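Macrolide 2'-phosphotransferase MphH (Brachybacterium faecium, PDB 5UXD) probably inactivates macrolide antibiotics by transferring a phosphate from a nucleotide to their 2'-hydroxyl, and binds azithromycin. Local coordinates at residues A[189-203]-A[214-228]. Residues are numbered along the deposited sequence; the frame is centred on the assembly and turned at random.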
ATOM      1  N   PRO A 189       0.470  19.209   5.333  1.00 16.99           N
ATOM      2  CA  PRO A 189       1.806  19.283   4.730  1.00 16.14           C
ATOM      3  C   PRO A 189       1.991  20.523   3.876  1.00 15.11           C
ATOM      4  O   PRO A 189       1.048  21.034   3.269  1.00 17.01           O
ATOM      5  CB  PRO A 189       1.877  18.016   3.863  1.00 14.56           C
ATOM      6  CG  PRO A 189       0.427  17.703   3.543  1.00 15.43           C
ATOM      7  CD  PRO A 189      -0.317  18.076   4.801  1.00 18.86           C
ATOM      8  N   GLY A 190       3.245  20.971   3.811  1.00 17.87           N
ATOM      9  CA  GLY A 190       3.665  22.068   2.958  1.00 13.67           C
ATOM     10  C   GLY A 190       4.470  21.641   1.754  1.00 19.64           C
ATOM     11  O   GLY A 190       4.971  22.507   1.023  1.00 16.96           O
ATOM     12  N   HIS A 191       4.635  20.338   1.526  1.00 15.07           N
ATOM     13  CA  HIS A 191       5.315  19.821   0.351  1.00 14.36           C
ATOM     14  C   HIS A 191       4.757  18.432   0.078  1.00 14.99           C
ATOM     15  O   HIS A 191       4.255  17.757   0.991  1.00 16.59           O
ATOM     16  CB  HIS A 191       6.847  19.775   0.528  1.00 14.77           C
ATOM     17  CG  HIS A 191       7.329  18.748   1.514  1.00 16.09           C
ATOM     18  ND1 HIS A 191       7.058  18.817   2.866  1.00 18.66           N
ATOM     19  CD2 HIS A 191       8.084  17.631   1.341  1.00 16.00           C
ATOM     20  CE1 HIS A 191       7.621  17.792   3.482  1.00 19.54           C
ATOM     21  NE2 HIS A 191       8.244  17.053   2.580  1.00 15.97           N
ATOM     22  N   SER A 192       4.803  18.048  -1.197  1.00 14.17           N
ATOM     23  CA  SER A 192       4.357  16.785  -1.764  1.00 12.52           C
ATOM     24  C   SER A 192       5.551  15.929  -2.154  1.00 16.78           C
ATOM     25  O   SER A 192       6.594  16.440  -2.578  1.00 16.35           O
ATOM     26  CB  SER A 192       3.470  17.014  -2.989  1.00 15.60           C
ATOM     27  OG  SER A 192       2.356  17.820  -2.671  1.00 27.22           O
ATOM     28  N   VAL A 193       5.438  14.611  -1.978  1.00 18.21           N
ATOM     29  CA  VAL A 193       6.494  13.654  -2.286  1.00 15.65           C
ATOM     30  C   VAL A 193       5.852  12.442  -2.944  1.00 16.39           C
ATOM     31  O   VAL A 193       4.641  12.244  -2.883  1.00 15.75           O
ATOM     32  CB  VAL A 193       7.261  13.196  -1.026  1.00 16.17           C
ATOM     33  CG1 VAL A 193       8.014  14.373  -0.367  1.00 13.22           C
ATOM     34  CG2 VAL A 193       6.290  12.551  -0.037  1.00 12.42           C
ATOM     35  N   LEU A 194       6.687  11.604  -3.559  1.00 16.62           N
ATOM     36  CA  LEU A 194       6.229  10.287  -3.983  1.00 16.78           C
ATOM     37  C   LEU A 194       5.947   9.441  -2.752  1.00 15.80           C
ATOM     38  O   LEU A 194       6.803   9.323  -1.867  1.00 16.04           O
ATOM     39  CB  LEU A 194       7.278   9.608  -4.856  1.00 13.98           C
ATOM     40  CG  LEU A 194       7.045   8.124  -5.182  1.00 16.16           C
ATOM     41  CD1 LEU A 194       5.726   7.931  -5.937  1.00 15.19           C
ATOM     42  CD2 LEU A 194       8.205   7.534  -5.982  1.00 22.04           C
ATOM     43  N   THR A 195       4.742   8.883  -2.673  1.00 14.68           N
ATOM     44  CA  THR A 195       4.362   8.068  -1.527  1.00 16.07           C
ATOM     45  C   THR A 195       3.937   6.674  -1.972  1.00 16.44           C
ATOM     46  O   THR A 195       3.500   6.461  -3.106  1.00 15.62           O
ATOM     47  CB  THR A 195       3.218   8.701  -0.709  1.00 15.13           C
ATOM     48  OG1 THR A 195       2.010   8.720  -1.481  1.00 20.23           O
ATOM     49  CG2 THR A 195       3.572  10.133  -0.268  1.00 16.64           C
ATOM     50  N   HIS A 196       4.071   5.723  -1.045  1.00 15.78           N
ATOM     51  CA  HIS A 196       3.542   4.375  -1.239  1.00 16.16           C
ATOM     52  C   HIS A 196       2.023   4.319  -1.042  1.00 23.00           C
ATOM     53  O   HIS A 196       1.305   3.760  -1.881  1.00 23.58           O
ATOM     54  CB  HIS A 196       4.240   3.406  -0.286  1.00 15.71           C
ATOM     55  CG  HIS A 196       3.760   1.991  -0.410  1.00 19.25           C
ATOM     56  ND1 HIS A 196       2.574   1.559   0.143  1.00 16.83           N
ATOM     57  CD2 HIS A 196       4.308   0.911  -1.015  1.00 13.17           C
ATOM     58  CE1 HIS A 196       2.405   0.277  -0.124  1.00 17.82           C
ATOM     59  NE2 HIS A 196       3.448  -0.143  -0.819  1.00 17.37           N
ATOM     60  N   GLY A 197       1.520   4.839   0.088  1.00 21.71           N
ATOM     61  CA  GLY A 197       0.091   4.968   0.339  1.00 14.39           C
ATOM     62  C   GLY A 197      -0.512   3.940   1.275  1.00 30.25           C
ATOM     63  O   GLY A 197      -1.624   4.155   1.777  1.00 30.24           O
ATOM     64  N   GLU A 198       0.170   2.831   1.514  1.00 23.54           N
ATOM     65  CA  GLU A 198      -0.364   1.774   2.362  1.00 25.64           C
ATOM     66  C   GLU A 198       0.806   1.053   3.025  1.00 25.86           C
ATOM     67  O   GLU A 198       0.921  -0.175   3.000  1.00 25.08           O
ATOM     68  CB  GLU A 198      -1.253   0.827   1.557  1.00 30.16           C
ATOM     69  CG  GLU A 198      -2.641   0.650   2.161  1.00 41.54           C
ATOM     70  CD  GLU A 198      -3.606  -0.044   1.224  1.00 40.67           C
ATOM     71  OE1 GLU A 198      -4.438   0.648   0.599  1.00 39.18           O
ATOM     72  OE2 GLU A 198      -3.525  -1.281   1.112  1.00 38.85           O
ATOM     73  N   LEU A 199       1.700   1.833   3.627  1.00 17.16           N
ATOM     74  CA  LEU A 199       2.943   1.294   4.163  1.00 19.78           C
ATOM     75  C   LEU A 199       2.708   0.844   5.600  1.00 22.69           C
ATOM     76  O   LEU A 199       3.003   1.543   6.570  1.00 22.93           O
ATOM     77  CB  LEU A 199       4.065   2.316   4.057  1.00 19.77           C
ATOM     78  CG  LEU A 199       5.466   1.693   4.077  1.00 19.33           C
ATOM     79  CD1 LEU A 199       5.617   0.631   2.985  1.00 18.97           C
ATOM     80  CD2 LEU A 199       6.533   2.738   3.914  1.00 17.60           C
ATOM     81  N   TYR A 200       2.157  -0.353   5.729  1.00 20.63           N
ATOM     82  CA  TYR A 200       2.062  -1.063   6.995  1.00 18.49           C
ATOM     83  C   TYR A 200       2.671  -2.444   6.799  1.00 22.65           C
ATOM     84  O   TYR A 200       2.990  -2.830   5.670  1.00 21.34           O
ATOM     85  CB  TYR A 200       0.600  -1.113   7.485  1.00 18.39           C
ATOM     86  CG  TYR A 200      -0.413  -1.819   6.613  1.00 27.49           C
ATOM     87  CD1 TYR A 200      -0.981  -1.181   5.519  1.00 33.64           C
ATOM     88  CD2 TYR A 200      -0.854  -3.099   6.928  1.00 31.44           C
ATOM     89  CE1 TYR A 200      -1.925  -1.813   4.735  1.00 33.51           C
ATOM     90  CE2 TYR A 200      -1.798  -3.737   6.152  1.00 35.69           C
ATOM     91  CZ  TYR A 200      -2.328  -3.091   5.053  1.00 39.05           C
ATOM     92  OH  TYR A 200      -3.273  -3.724   4.273  1.00 50.51           O
ATOM     93  N   PRO A 201       2.921  -3.185   7.891  1.00 22.20           N
ATOM     94  CA  PRO A 201       3.782  -4.380   7.795  1.00 21.15           C
ATOM     95  C   PRO A 201       3.333  -5.441   6.798  1.00 28.70           C
ATOM     96  O   PRO A 201       4.177  -6.214   6.324  1.00 25.83           O
ATOM     97  CB  PRO A 201       3.768  -4.914   9.231  1.00 25.83           C
ATOM     98  CG  PRO A 201       3.681  -3.684  10.058  1.00 26.66           C
ATOM     99  CD  PRO A 201       2.747  -2.769   9.298  1.00 24.83           C
ATOM    100  N   ALA A 202       2.043  -5.513   6.456  1.00 26.36           N
ATOM    101  CA  ALA A 202       1.620  -6.483   5.451  1.00 28.94           C
ATOM    102  C   ALA A 202       2.217  -6.202   4.075  1.00 34.44           C
ATOM    103  O   ALA A 202       2.233  -7.099   3.228  1.00 29.57           O
ATOM    104  CB  ALA A 202       0.098  -6.512   5.345  1.00 42.13           C
ATOM    105  N   HIS A 203       2.690  -4.978   3.822  1.00 20.85           N
ATOM    106  CA  HIS A 203       3.285  -4.637   2.537  1.00 18.44           C
ATOM    107  C   HIS A 203       4.801  -4.516   2.612  1.00 22.10           C
ATOM    108  O   HIS A 203       5.421  -3.912   1.730  1.00 23.97           O
ATOM    109  CB  HIS A 203       2.667  -3.353   1.997  1.00 21.15           C
ATOM    110  CG  HIS A 203       1.229  -3.510   1.636  1.00 23.19           C
ATOM    111  ND1 HIS A 203       0.285  -2.538   1.873  1.00 26.56           N
ATOM    112  CD2 HIS A 203       0.566  -4.552   1.073  1.00 30.74           C
ATOM    113  CE1 HIS A 203      -0.896  -2.964   1.454  1.00 28.54           C
ATOM    114  NE2 HIS A 203      -0.753  -4.184   0.967  1.00 31.20           N
ATOM    115  N   VAL A 214       9.642  -3.818  -0.203  1.00 20.86           N
ATOM    116  CA  VAL A 214       8.329  -3.202  -0.096  1.00 22.32           C
ATOM    117  C   VAL A 214       7.515  -3.602  -1.321  1.00 27.18           C
ATOM    118  O   VAL A 214       8.007  -3.534  -2.458  1.00 24.29           O
ATOM    119  CB  VAL A 214       8.429  -1.671   0.052  1.00 19.55           C
ATOM    120  CG1 VAL A 214       7.043  -1.036   0.102  1.00 16.46           C
ATOM    121  CG2 VAL A 214       9.208  -1.331   1.326  1.00 18.79           C
ATOM    122  N   LEU A 215       6.286  -4.046  -1.080  1.00 22.05           N
ATOM    123  CA  LEU A 215       5.436  -4.640  -2.099  1.00 29.25           C
ATOM    124  C   LEU A 215       4.175  -3.812  -2.301  1.00 22.75           C
ATOM    125  O   LEU A 215       3.892  -2.866  -1.556  1.00 20.73           O
ATOM    126  CB  LEU A 215       5.043  -6.070  -1.717  1.00 32.69           C
ATOM    127  CG  LEU A 215       6.081  -6.916  -0.985  1.00 40.31           C
ATOM    128  CD1 LEU A 215       5.404  -8.082  -0.295  1.00 31.17           C
ATOM    129  CD2 LEU A 215       7.139  -7.405  -1.962  1.00 43.28           C
ATOM    130  N   ASP A 216       3.412  -4.205  -3.328  1.00 19.30           N
ATOM    131  CA  ASP A 216       2.064  -3.715  -3.637  1.00 15.72           C
ATOM    132  C   ASP A 216       2.035  -2.190  -3.744  1.00 17.60           C
ATOM    133  O   ASP A 216       1.513  -1.487  -2.889  1.00 18.38           O
ATOM    134  CB  ASP A 216       1.052  -4.227  -2.596  1.00 19.31           C
ATOM    135  CG  ASP A 216       1.216  -5.729  -2.332  1.00 33.13           C
ATOM    136  OD1 ASP A 216       1.228  -6.541  -3.274  1.00 42.72           O
ATOM    137  OD2 ASP A 216       1.309  -6.092  -1.147  1.00 34.25           O
ATOM    138  N   TRP A 217       2.517  -1.751  -4.906  1.00 20.91           N
ATOM    139  CA  TRP A 217       2.699  -0.337  -5.213  1.00 17.32           C
ATOM    140  C   TRP A 217       1.527   0.276  -5.982  1.00 18.92           C
ATOM    141  O   TRP A 217       1.692   1.331  -6.609  1.00 21.39           O
ATOM    142  CB  TRP A 217       4.003  -0.157  -5.999  1.00 20.62           C
ATOM    143  CG  TRP A 217       5.216  -0.352  -5.129  1.00 18.21           C
ATOM    144  CD1 TRP A 217       5.887  -1.520  -4.903  1.00 20.75           C
ATOM    145  CD2 TRP A 217       5.869   0.645  -4.342  1.00 14.70           C
ATOM    146  NE1 TRP A 217       6.926  -1.305  -4.026  1.00 15.74           N
ATOM    147  CE2 TRP A 217       6.937   0.016  -3.668  1.00 15.57           C
ATOM    148  CE3 TRP A 217       5.670   2.010  -4.156  1.00 17.35           C
ATOM    149  CZ2 TRP A 217       7.798   0.706  -2.823  1.00 19.37           C
ATOM    150  CZ3 TRP A 217       6.514   2.694  -3.300  1.00 15.17           C
ATOM    151  CH2 TRP A 217       7.567   2.044  -2.643  1.00 18.90           C
ATOM    152  N   THR A 218       0.342  -0.346  -5.954  1.00 22.91           N
ATOM    153  CA  THR A 218      -0.772   0.223  -6.721  1.00 19.80           C
ATOM    154  C   THR A 218      -1.347   1.498  -6.102  1.00 24.61           C
ATOM    155  O   THR A 218      -2.023   2.251  -6.805  1.00 23.03           O
ATOM    156  CB  THR A 218      -1.894  -0.807  -6.917  1.00 28.25           C
ATOM    157  OG1 THR A 218      -2.302  -1.354  -5.654  1.00 25.60           O
ATOM    158  CG2 THR A 218      -1.416  -1.935  -7.829  1.00 29.36           C
ATOM    159  N   THR A 219      -1.101   1.772  -4.821  1.00 16.27           N
ATOM    160  CA  THR A 219      -1.653   2.971  -4.191  1.00 20.26           C
ATOM    161  C   THR A 219      -0.718   4.172  -4.269  1.00 19.29           C
ATOM    162  O   THR A 219      -1.025   5.223  -3.682  1.00 24.56           O
ATOM    163  CB  THR A 219      -2.014   2.689  -2.722  1.00 26.62           C
ATOM    164  OG1 THR A 219      -0.888   2.126  -2.033  1.00 24.25           O
ATOM    165  CG2 THR A 219      -3.169   1.709  -2.632  1.00 19.30           C
ATOM    166  N   ALA A 220       0.410   4.045  -4.966  1.00 18.62           N
ATOM    167  CA  ALA A 220       1.400   5.115  -4.983  1.00 19.75           C
ATOM    168  C   ALA A 220       0.845   6.358  -5.667  1.00 17.51           C
ATOM    169  O   ALA A 220       0.042   6.274  -6.600  1.00 18.02           O
ATOM    170  CB  ALA A 220       2.666   4.661  -5.700  1.00 20.73           C
ATOM    171  N   ALA A 221       1.296   7.516  -5.189  1.00 15.28           N
ATOM    172  CA  ALA A 221       0.828   8.819  -5.642  1.00 19.90           C
ATOM    173  C   ALA A 221       1.791   9.879  -5.134  1.00 18.96           C
ATOM    174  O   ALA A 221       2.406   9.710  -4.081  1.00 17.03           O
ATOM    175  CB  ALA A 221      -0.591   9.103  -5.131  1.00 16.49           C
ATOM    176  N   VAL A 222       1.915  10.974  -5.877  1.00 14.50           N
ATOM    177  CA  VAL A 222       2.609  12.128  -5.303  1.00 19.77           C
ATOM    178  C   VAL A 222       1.616  12.914  -4.454  1.00 19.09           C
ATOM    179  O   VAL A 222       0.511  13.250  -4.903  1.00 19.40           O
ATOM    180  CB  VAL A 222       3.247  13.001  -6.398  1.00 16.45           C
ATOM    181  CG1 VAL A 222       3.750  14.334  -5.793  1.00 12.88           C
ATOM    182  CG2 VAL A 222       4.393  12.252  -7.064  1.00 19.34           C
ATOM    183  N   GLY A 223       2.013  13.189  -3.217  1.00 14.40           N
ATOM    184  CA  GLY A 223       1.109  13.830  -2.282  1.00 16.78           C
ATOM    185  C   GLY A 223       1.637  13.864  -0.860  1.00 12.10           C
ATOM    186  O   GLY A 223       2.824  14.098  -0.636  1.00 14.95           O
ATOM    187  N   ASP A 224       0.758  13.623   0.097  1.00 13.37           N
ATOM    188  CA  ASP A 224       1.025  13.885   1.521  1.00 13.35           C
ATOM    189  C   ASP A 224       2.091  12.947   2.081  1.00 13.53           C
ATOM    190  O   ASP A 224       1.861  11.732   2.142  1.00 15.90           O
ATOM    191  CB  ASP A 224      -0.305  13.743   2.283  1.00 11.89           C
ATOM    192  CG  ASP A 224      -0.210  14.108   3.777  1.00 16.60           C
ATOM    193  OD1 ASP A 224       0.896  14.322   4.315  1.00 13.12           O
ATOM    194  OD2 ASP A 224      -1.282  14.160   4.415  1.00 16.67           O
ATOM    195  N   PRO A 225       3.252  13.461   2.511  1.00 15.87           N
ATOM    196  CA  PRO A 225       4.286  12.583   3.099  1.00 14.25           C
ATOM    197  C   PRO A 225       3.811  11.782   4.304  1.00 20.43           C
ATOM    198  O   PRO A 225       4.351  10.696   4.576  1.00 15.64           O
ATOM    199  CB  PRO A 225       5.388  13.575   3.499  1.00 16.09           C
ATOM    200  CG  PRO A 225       5.188  14.762   2.573  1.00 16.76           C
ATOM    201  CD  PRO A 225       3.700  14.863   2.385  1.00 17.27           C
ATOM    202  N   ALA A 226       2.827  12.294   5.053  1.00 12.34           N
ATOM    203  CA  ALA A 226       2.385  11.613   6.268  1.00 14.46           C
ATOM    204  C   ALA A 226       1.748  10.262   5.981  1.00 14.32           C
ATOM    205  O   ALA A 226       1.725   9.388   6.861  1.00 17.81           O
ATOM    206  CB  ALA A 226       1.386  12.494   7.020  1.00 16.59           C
ATOM    207  N   LYS A 227       1.186  10.084   4.786  1.00 11.85           N
ATOM    208  CA  LYS A 227       0.526   8.823   4.463  1.00 15.45           C
ATOM    209  C   LYS A 227       1.420   7.625   4.748  1.00 22.95           C
ATOM    210  O   LYS A 227       0.927   6.559   5.151  1.00 16.22           O
ATOM    211  CB  LYS A 227       0.110   8.810   2.996  1.00 22.23           C
ATOM    212  CG  LYS A 227      -0.923   9.837   2.633  1.00 27.48           C
ATOM    213  CD  LYS A 227      -1.239   9.750   1.144  1.00 33.42           C
ATOM    214  CE  LYS A 227      -1.893   8.417   0.791  1.00 37.89           C
ATOM    215  NZ  LYS A 227      -2.395   8.409  -0.617  1.00 43.69           N
ATOM    216  N   ASP A 228       2.733   7.781   4.563  1.00 13.84           N
ATOM    217  CA  ASP A 228       3.648   6.654   4.685  1.00 13.58           C
ATOM    218  C   ASP A 228       4.181   6.480   6.100  1.00 14.52           C
ATOM    219  O   ASP A 228       4.847   5.478   6.376  1.00 14.69           O
ATOM    220  CB  ASP A 228       4.825   6.804   3.703  1.00 14.18           C
ATOM    221  CG  ASP A 228       4.420   6.526   2.263  1.00 22.04           C
ATOM    222  OD1 ASP A 228       3.385   5.861   2.083  1.00 16.59           O
ATOM    223  OD2 ASP A 228       5.127   6.968   1.323  1.00 14.60           O
TER
HETATM  224  O   HOH W   1      -0.376   7.234  -1.886  1.00 19.19           O
HETATM  225  O   HOH W   2      -1.928   5.874   3.732  1.00 37.77           O
HETATM  226  O   HOH W   3       1.361   4.503   3.605  1.00 22.80           O
HETATM  227  O   HOH W   4       3.562   3.667   8.133  1.00 24.21           O
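With chi1 at 180°, the His196 ring swings away from its own backbone N and reaches across to Val214-Trp217, while Asp228, its CG beside the backbone N, turns its carboxylate back to the backbone of His196. In this kinase-like phosphotransferase fold, His196 probably opens the catalytic loop, and Asp228 follows the metal-binding loop that holds Asp216. His196 NE2 donates in its ring plane to Leu215 O at 2.9 Å, nearly straight at 173°. At the other ring nitrogen, ND1 accepts from Glu198 N, so the two bonds fix the ring's rotation. Its CD2 edge meets the face of the six-membered ring of Trp217 in a T-shaped pair, planes at 66°. Asp228 uses the syn lone pairs of both oxygens: OD2 takes His196 N and OD1 takes Gly197 N, each at 2.9 Å. His133 also bonds OD2. These bonds hold the two residues just before Glu198, which lines the azithromycin pocket. His203 and Asp216, both magnesium ligands in another structure of this protein, flank the backbone bond from Leu215 N to His203 O. Before His196, residues 193-195 pair antiparallel with 221-223. There Ala221 O receives Thr195 N and Thr195 OG1 from opposite faces of its carbonyl plane, the hydroxyl at 2.8 Å.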